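Local coordinates for protein polymerase cofactor VP35 (Reston ebolavirus, PDB 3KS8) that serves as a cofactor of the viral polymerase and binds double-stranded RNA, an activity through which VP35 is thought to blunt the host interferon response, at residues 81-86 and 119-124; 136-141 and 169-174. All blocks are in the same frame, centred on the assembly; numbering follows the deposited sequence.

Contact 1. Residues 81-86 and 119-124; sequences TAFHQL and CALIQI. With nucleotides of chain B; nucleotides of chain A.
Phe-83 meets Leu-121 obliquely, its CB 3.9 Å from Leu-121 CD1 and its ring atom CD1 close to the same methyl, while Ile-122 CG1 meets the ring edge in plane at CE1, 3.9 Å away. One turn on, Leu-86 CD2 packs on Leu-121 CB as the two leucines run antiparallel past one another. Phe-83 and Ile-122 also face the RNA. Phe-83 CZ lies 3.5 Å from N7 of A1 of chain A, with N7 at the edge of the Phe-83 ring, near its plane, and Ile-122 CD1 is 3.6 Å from A1 N1 and close to U18 of chain B, so an apolar patch covers the A1–U18 pair, as in the end-capping of blunt duplexes by ebolavirus VP35. Gln-123, its chain bent at chi2 so that the amide turns toward the sugar, gives a nearly straight bond from NE2 to U18 O3' (2.7 Å, 165°). Behind Phe-83, Thr-81 is the N-cap; its backbone N donates to His-84 ND1, tilted 30° from the ring plane, and its OG1 also bonds ND1, which fixes the imidazole's rotation. The contact joins helices 82-97 and 117-127, with Phe-107 of helix 100-112 against Leu-121 and Val-169 of strand 168-173 against Leu-86.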
ATOM      1  N   THR D  81      -1.894  12.655  16.071  1.00 47.45           N
ATOM      2  CA  THR D  81      -0.793  12.337  15.167  1.00 44.20           C
ATOM      3  C   THR D  81      -1.309  12.321  13.731  1.00 31.10           C
ATOM      4  O   THR D  81      -2.518  12.366  13.498  1.00 32.88           O
ATOM      5  CB  THR D  81      -0.119  10.980  15.514  1.00 46.99           C
ATOM      6  OG1 THR D  81      -1.065   9.907  15.405  1.00 47.62           O
ATOM      7  CG2 THR D  81       0.454  11.008  16.928  1.00 41.36           C
ATOM      8  N   ALA D  82      -0.398  12.266  12.768  1.00 27.10           N
ATOM      9  CA  ALA D  82      -0.805  12.297  11.375  1.00 32.65           C
ATOM     10  C   ALA D  82      -1.841  11.204  11.123  1.00 30.70           C
ATOM     11  O   ALA D  82      -2.745  11.378  10.305  1.00 33.94           O
ATOM     12  CB  ALA D  82       0.400  12.132  10.454  1.00 31.63           C
ATOM     13  N   PHE D  83      -1.722  10.089  11.840  1.00 31.09           N
ATOM     14  CA  PHE D  83      -2.658   8.972  11.665  1.00 38.24           C
ATOM     15  C   PHE D  83      -4.018   9.203  12.326  1.00 32.04           C
ATOM     16  O   PHE D  83      -5.041   8.749  11.798  1.00 28.08           O
ATOM     17  CB  PHE D  83      -2.042   7.639  12.119  1.00 21.47           C
ATOM     18  CG  PHE D  83      -0.888   7.199  11.264  1.00 22.58           C
ATOM     19  CD1 PHE D  83      -1.115   6.628  10.021  1.00 20.50           C
ATOM     20  CD2 PHE D  83       0.423   7.404  11.674  1.00 26.92           C
ATOM     21  CE1 PHE D  83      -0.056   6.243   9.209  1.00 24.10           C
ATOM     22  CE2 PHE D  83       1.502   7.016  10.863  1.00 23.20           C
ATOM     23  CZ  PHE D  83       1.259   6.433   9.636  1.00 27.43           C
ATOM     24  N   HIS D  84      -4.060   9.914  13.452  1.00 27.66           N
ATOM     25  CA  HIS D  84      -5.373  10.272  14.009  1.00 35.17           C
ATOM     26  C   HIS D  84      -6.128  11.137  13.011  1.00 32.42           C
ATOM     27  O   HIS D  84      -7.323  10.938  12.781  1.00 30.46           O
ATOM     28  CB  HIS D  84      -5.246  10.985  15.346  1.00 39.16           C
ATOM     29  CG  HIS D  84      -4.736  10.106  16.442  1.00 45.10           C
ATOM     30  ND1 HIS D  84      -3.395   9.959  16.705  1.00 43.73           N
ATOM     31  CD2 HIS D  84      -5.385   9.316  17.332  1.00 40.37           C
ATOM     32  CE1 HIS D  84      -3.235   9.128  17.719  1.00 55.76           C
ATOM     33  NE2 HIS D  84      -4.427   8.724  18.119  1.00 47.90           N
ATOM     34  N   GLN D  85      -5.410  12.074  12.395  1.00 26.90           N
ATOM     35  CA  GLN D  85      -5.983  12.921  11.360  1.00 32.67           C
ATOM     36  C   GLN D  85      -6.487  12.062  10.208  1.00 27.95           C
ATOM     37  O   GLN D  85      -7.601  12.256   9.727  1.00 31.36           O
ATOM     38  CB  GLN D  85      -4.946  13.938  10.857  1.00 40.17           C
ATOM     39  CG  GLN D  85      -5.513  14.987   9.908  1.00 50.80           C
ATOM     40  CD  GLN D  85      -6.539  15.899  10.579  1.00 56.11           C
ATOM     41  OE1 GLN D  85      -6.262  16.514  11.611  1.00 39.19           O
ATOM     42  NE2 GLN D  85      -7.732  15.990   9.991  1.00 46.90           N
ATOM     43  N   LEU D  86      -5.677  11.092   9.784  1.00 29.64           N
ATOM     44  CA  LEU D  86      -6.042  10.224   8.664  1.00 25.77           C
ATOM     45  C   LEU D  86      -7.298   9.406   8.973  1.00 34.96           C
ATOM     46  O   LEU D  86      -8.129   9.158   8.085  1.00 32.60           O
ATOM     47  CB  LEU D  86      -4.883   9.299   8.289  1.00 30.94           C
ATOM     48  CG  LEU D  86      -5.158   8.327   7.130  1.00 26.81           C
ATOM     49  CD1 LEU D  86      -5.727   9.065   5.938  1.00 21.41           C
ATOM     50  CD2 LEU D  86      -3.906   7.563   6.731  1.00 14.76           C
ATOM     51  N   CYS D 119      -0.099   1.276   9.327  1.00 32.30           N
ATOM     52  CA  CYS D 119      -0.025   0.708   7.990  1.00 25.23           C
ATOM     53  C   CYS D 119      -1.419   0.344   7.477  1.00 32.90           C
ATOM     54  O   CYS D 119      -1.682   0.491   6.296  1.00 39.62           O
ATOM     55  CB  CYS D 119       0.885  -0.524   7.979  1.00 31.08           C
ATOM     56  SG  CYS D 119       1.168  -1.230   6.341  1.00 32.75           S
ATOM     57  N   ALA D 120      -2.309  -0.107   8.362  1.00 19.23           N
ATOM     58  CA  ALA D 120      -3.649  -0.523   7.961  1.00 22.78           C
ATOM     59  C   ALA D 120      -4.431   0.660   7.414  1.00 32.42           C
ATOM     60  O   ALA D 120      -5.130   0.543   6.401  1.00 32.84           O
ATOM     61  CB  ALA D 120      -4.393  -1.140   9.145  1.00 23.06           C
ATOM     62  N   LEU D 121      -4.317   1.796   8.101  1.00 38.27           N
ATOM     63  CA  LEU D 121      -4.931   3.046   7.663  1.00 33.21           C
ATOM     64  C   LEU D 121      -4.443   3.382   6.266  1.00 25.00           C
ATOM     65  O   LEU D 121      -5.230   3.718   5.384  1.00 26.48           O
ATOM     66  CB  LEU D 121      -4.568   4.165   8.626  1.00 24.38           C
ATOM     67  CG  LEU D 121      -5.155   3.953  10.023  1.00 29.80           C
ATOM     68  CD1 LEU D 121      -4.592   4.965  10.997  1.00 26.01           C
ATOM     69  CD2 LEU D 121      -6.672   4.031   9.973  1.00 22.01           C
ATOM     70  N   ILE D 122      -3.139   3.239   6.064  1.00 21.18           N
ATOM     71  CA  ILE D 122      -2.530   3.469   4.767  1.00 21.41           C
ATOM     72  C   ILE D 122      -3.080   2.511   3.686  1.00 29.53           C
ATOM     73  O   ILE D 122      -3.305   2.920   2.539  1.00 26.90           O
ATOM     74  CB  ILE D 122      -1.011   3.320   4.883  1.00 22.61           C
ATOM     75  CG1 ILE D 122      -0.460   4.448   5.750  1.00 24.47           C
ATOM     76  CG2 ILE D 122      -0.366   3.289   3.509  1.00 17.12           C
ATOM     77  CD1 ILE D 122       1.028   4.588   5.704  1.00 24.91           C
ATOM     78  N   GLN D 123      -3.306   1.250   4.050  1.00 21.84           N
ATOM     79  CA  GLN D 123      -3.799   0.264   3.097  1.00 16.97           C
ATOM     80  C   GLN D 123      -5.180   0.648   2.623  1.00 20.56           C
ATOM     81  O   GLN D 123      -5.507   0.509   1.444  1.00 24.48           O
ATOM     82  CB  GLN D 123      -3.865  -1.139   3.711  1.00 24.85           C
ATOM     83  CG  GLN D 123      -2.559  -1.684   4.275  1.00 21.91           C
ATOM     84  CD  GLN D 123      -1.475  -1.881   3.231  1.00 26.43           C
ATOM     85  OE1 GLN D 123      -0.461  -2.524   3.493  1.00 28.18           O
ATOM     86  NE2 GLN D 123      -1.686  -1.352   2.040  1.00 20.52           N
ATOM     87  N   ILE D 124      -6.007   1.132   3.538  1.00 22.67           N
ATOM     88  CA  ILE D 124      -7.320   1.650   3.145  1.00 21.30           C
ATOM     89  C   ILE D 124      -7.204   2.693   2.034  1.00 19.92           C
ATOM     90  O   ILE D 124      -7.928   2.634   1.052  1.00 26.25           O
ATOM     91  CB  ILE D 124      -8.071   2.276   4.328  1.00 18.60           C
ATOM     92  CG1 ILE D 124      -8.475   1.190   5.331  1.00 23.02           C
ATOM     93  CG2 ILE D 124      -9.304   2.993   3.826  1.00 26.94           C
ATOM     94  CD1 ILE D 124      -8.644   1.688   6.741  1.00 33.00           C
TER
ATOM     95  P     U B  18       2.675   1.625  -3.074  1.00 25.10           P
ATOM     96  OP1   U B  18       1.766   1.106  -4.122  1.00 31.12           O
ATOM     97  OP2   U B  18       2.580   3.034  -2.659  1.00 23.17           O
ATOM     98  O5'   U B  18       2.565   0.811  -1.699  1.00 25.93           O
ATOM     99  C5'   U B  18       2.641  -0.597  -1.619  1.00 18.74           C
ATOM    100  C4'   U B  18       2.738  -1.053  -0.174  1.00 21.05           C
ATOM    101  O4'   U B  18       3.830  -0.407   0.538  1.00 30.20           O
ATOM    102  C3'   U B  18       1.552  -0.702   0.707  1.00 21.39           C
ATOM    103  O3'   U B  18       0.428  -1.484   0.358  1.00 22.48           O
ATOM    104  C2'   U B  18       2.153  -1.042   2.066  1.00 27.73           C
ATOM    105  O2'   U B  18       2.282  -2.448   2.277  1.00 22.97           O
ATOM    106  C1'   U B  18       3.535  -0.400   1.930  1.00 20.49           C
ATOM    107  N1    U B  18       3.659   1.002   2.447  1.00 19.48           N
ATOM    108  C2    U B  18       3.904   1.228   3.787  1.00 33.34           C
ATOM    109  O2    U B  18       4.011   0.363   4.635  1.00 35.59           O
ATOM    110  N3    U B  18       4.014   2.541   4.140  1.00 32.44           N
ATOM    111  C4    U B  18       3.921   3.636   3.324  1.00 33.01           C
ATOM    112  O4    U B  18       4.045   4.752   3.816  1.00 45.11           O
ATOM    113  C5    U B  18       3.687   3.331   1.938  1.00 28.53           C
ATOM    114  C6    U B  18       3.570   2.056   1.565  1.00 15.64           C
TER
ATOM    115  O5'   A A   1       6.173   5.673  13.437  1.00 55.57           O
ATOM    116  C5'   A A   1       5.205   4.985  14.231  1.00 49.73           C
ATOM    117  C4'   A A   1       4.986   3.546  13.779  1.00 37.92           C
ATOM    118  O4'   A A   1       3.806   3.471  12.934  1.00 66.72           O
ATOM    119  C3'   A A   1       6.092   2.918  12.941  1.00 52.27           C
ATOM    120  O3'   A A   1       7.087   2.306  13.756  1.00 56.76           O
ATOM    121  C2'   A A   1       5.327   1.906  12.086  1.00 52.72           C
ATOM    122  O2'   A A   1       4.983   0.701  12.751  1.00 65.16           O
ATOM    123  C1'   A A   1       4.086   2.721  11.762  1.00 52.24           C
ATOM    124  N9    A A   1       4.267   3.655  10.654  1.00 53.05           N
ATOM    125  C8    A A   1       4.509   5.003  10.754  1.00 56.73           C
ATOM    126  N7    A A   1       4.632   5.616   9.592  1.00 46.07           N
ATOM    127  C5    A A   1       4.458   4.602   8.667  1.00 42.83           C
ATOM    128  C6    A A   1       4.469   4.606   7.261  1.00 41.45           C
ATOM    129  N6    A A   1       4.676   5.708   6.530  1.00 29.50           N
ATOM    130  N1    A A   1       4.268   3.422   6.641  1.00 42.00           N
ATOM    131  C2    A A   1       4.066   2.321   7.378  1.00 45.08           C
ATOM    132  N3    A A   1       4.028   2.192   8.710  1.00 49.74           N
ATOM    133  C4    A A   1       4.234   3.382   9.301  1.00 45.80           C
TER

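Contact 2. Residues 136-141 and 169-174; sequences PPIIHI and VCLFKM
Ile-139 and Phe-172 rise together from neighbouring parallel strands on one face of the pair, with Ile-139 CB 4.1 Å from Phe-172 CD1. Ile-139 CD1 reaches back along the pair to Cys-170 CB (3.7 Å), and from the other end Ile-141 crosses Phe-172, bringing CD1 to its CB and CG2 to its CD1. Ile-141 can do this while also touching Met-174 because its CG1 sits between backbone N and carbonyl carbon (chi1 68°); CG1 then packs 3.5 Å from Met-174 CG. Ahead of the strand, Pro-136 CB and the ring of Pro-137 close over Val-169 O and Cys-170.

The backbones are joined in the alternating manner of parallel strands. Pro-137 O accepts from Leu-171 N, Leu-171 O from Ile-139 N (2.8 Å), Ile-139 O from Lys-173 N, and Lys-173 O from Ile-141 N. The bond from Lys-173 N to Ile-139 O is the longest, 3.1 Å, with its donor 40° above the carbonyl plane. CA-H...O contacts, such as that of Met-174 CA with Ile-141 O, fill in between.

On the other face, Ile-138 CG2 rests on Lys-173 CB and over the rim of one face of the His-140 ring. The imidazole lies alongside the lysine's methylenes, CE1 being 3.4 Å from Lys-173 CD, while chi4 (50°) bends the end of the chain; His-140 ND1 and Lys-173 NZ stay 5.8 Å apart, a proximity that might slightly disfavour a protonated imidazole.

Strand 138-140 is an outermost strand of the mixed sheet within this chain, strand 168-173 bonding on its far side to antiparallel strand 179-183 through Leu-180 and Leu-182, while Gln-85 of helix 82-97 packs on Ile-139 and Cys-170.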
ATOM      1  N   PRO D 136      -7.619  15.356  -1.030  1.00 36.44           N
ATOM      2  CA  PRO D 136      -7.502  15.544   0.415  1.00 26.27           C
ATOM      3  C   PRO D 136      -8.368  16.719   0.828  1.00 38.87           C
ATOM      4  O   PRO D 136      -8.342  17.765   0.192  1.00 43.95           O
ATOM      5  CB  PRO D 136      -6.024  15.881   0.620  1.00 27.51           C
ATOM      6  CG  PRO D 136      -5.337  15.518  -0.644  1.00 23.64           C
ATOM      7  CD  PRO D 136      -6.350  15.613  -1.731  1.00 28.29           C
ATOM      8  N   PRO D 137      -9.129  16.564   1.900  1.00 40.59           N
ATOM      9  CA  PRO D 137     -10.032  17.664   2.219  1.00 36.45           C
ATOM     10  C   PRO D 137      -9.294  18.920   2.663  1.00 37.62           C
ATOM     11  O   PRO D 137      -8.257  18.817   3.322  1.00 29.11           O
ATOM     12  CB  PRO D 137     -10.858  17.110   3.377  1.00 43.02           C
ATOM     13  CG  PRO D 137     -10.024  16.043   3.996  1.00 25.63           C
ATOM     14  CD  PRO D 137      -8.989  15.602   3.003  1.00 46.77           C
ATOM     15  N   ILE D 138      -9.847  20.081   2.309  1.00 44.64           N
ATOM     16  CA  ILE D 138      -9.352  21.369   2.780  1.00 25.47           C
ATOM     17  C   ILE D 138      -9.907  21.588   4.177  1.00 30.13           C
ATOM     18  O   ILE D 138     -11.071  21.312   4.450  1.00 47.95           O
ATOM     19  CB  ILE D 138      -9.808  22.553   1.884  1.00 41.20           C
ATOM     20  CG1 ILE D 138      -9.303  22.419   0.439  1.00 36.48           C
ATOM     21  CG2 ILE D 138      -9.300  23.877   2.453  1.00 35.70           C
ATOM     22  CD1 ILE D 138      -9.679  21.119  -0.272  1.00 67.86           C
ATOM     23  N   ILE D 139      -9.062  22.068   5.068  1.00 36.32           N
ATOM     24  CA  ILE D 139      -9.457  22.344   6.430  1.00 35.18           C
ATOM     25  C   ILE D 139      -8.989  23.751   6.748  1.00 39.73           C
ATOM     26  O   ILE D 139      -7.790  23.983   6.879  1.00 37.09           O
ATOM     27  CB  ILE D 139      -8.812  21.348   7.388  1.00 31.88           C
ATOM     28  CG1 ILE D 139      -9.342  19.945   7.091  1.00 32.78           C
ATOM     29  CG2 ILE D 139      -9.082  21.741   8.835  1.00 24.06           C
ATOM     30  CD1 ILE D 139      -8.612  18.844   7.833  1.00 30.67           C
ATOM     31  N   HIS D 140      -9.931  24.690   6.836  1.00 37.92           N
ATOM     32  CA  HIS D 140      -9.602  26.093   7.102  1.00 44.67           C
ATOM     33  C   HIS D 140      -9.222  26.331   8.556  1.00 44.41           C
ATOM     34  O   HIS D 140      -9.995  26.035   9.464  1.00 47.82           O
ATOM     35  CB  HIS D 140     -10.762  27.007   6.715  1.00 33.99           C
ATOM     36  CG  HIS D 140     -10.961  27.125   5.238  1.00 35.01           C
ATOM     37  ND1 HIS D 140     -10.210  27.975   4.454  1.00 44.84           N
ATOM     38  CD2 HIS D 140     -11.815  26.493   4.398  1.00 41.34           C
ATOM     39  CE1 HIS D 140     -10.594  27.862   3.195  1.00 53.95           C
ATOM     40  NE2 HIS D 140     -11.567  26.968   3.133  1.00 44.03           N
ATOM     41  N   ILE D 141      -8.019  26.857   8.761  1.00 36.14           N
ATOM     42  CA  ILE D 141      -7.529  27.186  10.089  1.00 37.20           C
ATOM     43  C   ILE D 141      -6.985  28.605  10.081  1.00 42.44           C
ATOM     44  O   ILE D 141      -6.825  29.214   9.018  1.00 44.60           O
ATOM     45  CB  ILE D 141      -6.425  26.207  10.528  1.00 40.24           C
ATOM     46  CG1 ILE D 141      -5.170  26.384   9.682  1.00 32.27           C
ATOM     47  CG2 ILE D 141      -6.911  24.782  10.383  1.00 36.75           C
ATOM     48  CD1 ILE D 141      -4.007  25.553  10.169  1.00 25.94           C
ATOM     49  N   VAL D 169      -2.946  13.591   3.449  1.00 24.11           N
ATOM     50  CA  VAL D 169      -4.076  13.347   4.336  1.00 18.19           C
ATOM     51  C   VAL D 169      -5.121  14.447   4.228  1.00 32.05           C
ATOM     52  O   VAL D 169      -6.318  14.173   4.068  1.00 31.13           O
ATOM     53  CB  VAL D 169      -3.586  13.273   5.801  1.00 28.70           C
ATOM     54  CG1 VAL D 169      -4.743  13.009   6.758  1.00 22.75           C
ATOM     55  CG2 VAL D 169      -2.501  12.208   5.940  1.00 20.22           C
ATOM     56  N   CYS D 170      -4.662  15.693   4.329  1.00 28.58           N
ATOM     57  CA  CYS D 170      -5.537  16.853   4.230  1.00 27.23           C
ATOM     58  C   CYS D 170      -4.720  18.087   3.907  1.00 35.84           C
ATOM     59  O   CYS D 170      -3.490  18.043   3.907  1.00 31.63           O
ATOM     60  CB  CYS D 170      -6.273  17.083   5.547  1.00 26.30           C
ATOM     61  SG  CYS D 170      -5.168  17.230   6.952  1.00 34.41           S
ATOM     62  N   LEU D 171      -5.409  19.195   3.655  1.00 21.02           N
ATOM     63  CA  LEU D 171      -4.748  20.442   3.319  1.00 26.30           C
ATOM     64  C   LEU D 171      -5.183  21.524   4.288  1.00 23.04           C
ATOM     65  O   LEU D 171      -6.348  21.877   4.333  1.00 28.11           O
ATOM     66  CB  LEU D 171      -5.073  20.841   1.883  1.00 22.89           C
ATOM     67  CG  LEU D 171      -4.603  19.828   0.829  1.00 26.56           C
ATOM     68  CD1 LEU D 171      -5.359  20.030  -0.489  1.00 22.37           C
ATOM     69  CD2 LEU D 171      -3.078  19.907   0.607  1.00 29.07           C
ATOM     70  N   PHE D 172      -4.239  22.022   5.081  1.00 26.55           N
ATOM     71  CA  PHE D 172      -4.506  23.082   6.038  1.00 28.09           C
ATOM     72  C   PHE D 172      -4.361  24.441   5.381  1.00 32.83           C
ATOM     73  O   PHE D 172      -3.263  24.818   4.984  1.00 30.39           O
ATOM     74  CB  PHE D 172      -3.549  22.962   7.214  1.00 26.34           C
ATOM     75  CG  PHE D 172      -3.767  21.725   8.016  1.00 33.90           C
ATOM     76  CD1 PHE D 172      -4.945  21.556   8.733  1.00 36.27           C
ATOM     77  CD2 PHE D 172      -2.819  20.714   8.041  1.00 29.79           C
ATOM     78  CE1 PHE D 172      -5.174  20.403   9.462  1.00 29.40           C
ATOM     79  CE2 PHE D 172      -3.045  19.555   8.775  1.00 30.64           C
ATOM     80  CZ  PHE D 172      -4.223  19.405   9.487  1.00 30.41           C
ATOM     81  N   LYS D 173      -5.476  25.161   5.259  1.00 36.07           N
ATOM     82  CA  LYS D 173      -5.483  26.496   4.659  1.00 32.56           C
ATOM     83  C   LYS D 173      -5.583  27.567   5.739  1.00 26.41           C
ATOM     84  O   LYS D 173      -6.573  27.657   6.452  1.00 35.84           O
ATOM     85  CB  LYS D 173      -6.640  26.624   3.674  1.00 28.85           C
ATOM     86  CG  LYS D 173      -6.541  27.849   2.790  1.00 60.78           C
ATOM     87  CD  LYS D 173      -7.520  27.787   1.632  1.00 64.37           C
ATOM     88  CE  LYS D 173      -7.626  29.137   0.932  1.00 67.17           C
ATOM     89  NZ  LYS D 173      -6.288  29.698   0.587  1.00 73.15           N
ATOM     90  N   MET D 174      -4.544  28.377   5.856  1.00 39.66           N
ATOM     91  CA  MET D 174      -4.459  29.360   6.927  1.00 45.96           C
ATOM     92  C   MET D 174      -4.899  30.733   6.416  1.00 35.38           C
ATOM     93  O   MET D 174      -5.097  30.919   5.214  1.00 44.35           O
ATOM     94  CB  MET D 174      -3.028  29.375   7.470  1.00 37.17           C
ATOM     95  CG  MET D 174      -2.589  27.991   7.917  1.00 40.53           C
ATOM     96  SD  MET D 174      -0.816  27.740   8.095  1.00 56.90           S
ATOM     97  CE  MET D 174      -0.445  26.754   6.638  1.00 32.74           C
TER

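In the fold
Contact 1 closes before contact 2 opens along the chain, strand 138-140 being the next regular element after helix 117-127. The first joins two helices of the helical part; the second joins an outer strand of the mixed sheet to its neighbour. Their centres lie 16 Å apart, yet they meet through helix 82-97: Leu-86 CA is 3.6 Å from Val-169 CG1, and Gln-85 CG is 3.7 Å from Cys-170 SG. The same helix start therefore offers one side to the nucleic acid and another to the sheet. Contact 2, which ties two strands of the sheet together, stays about 10 Å from the RNA at its nearest atom, whereas contact 1 meets the nucleotides directly.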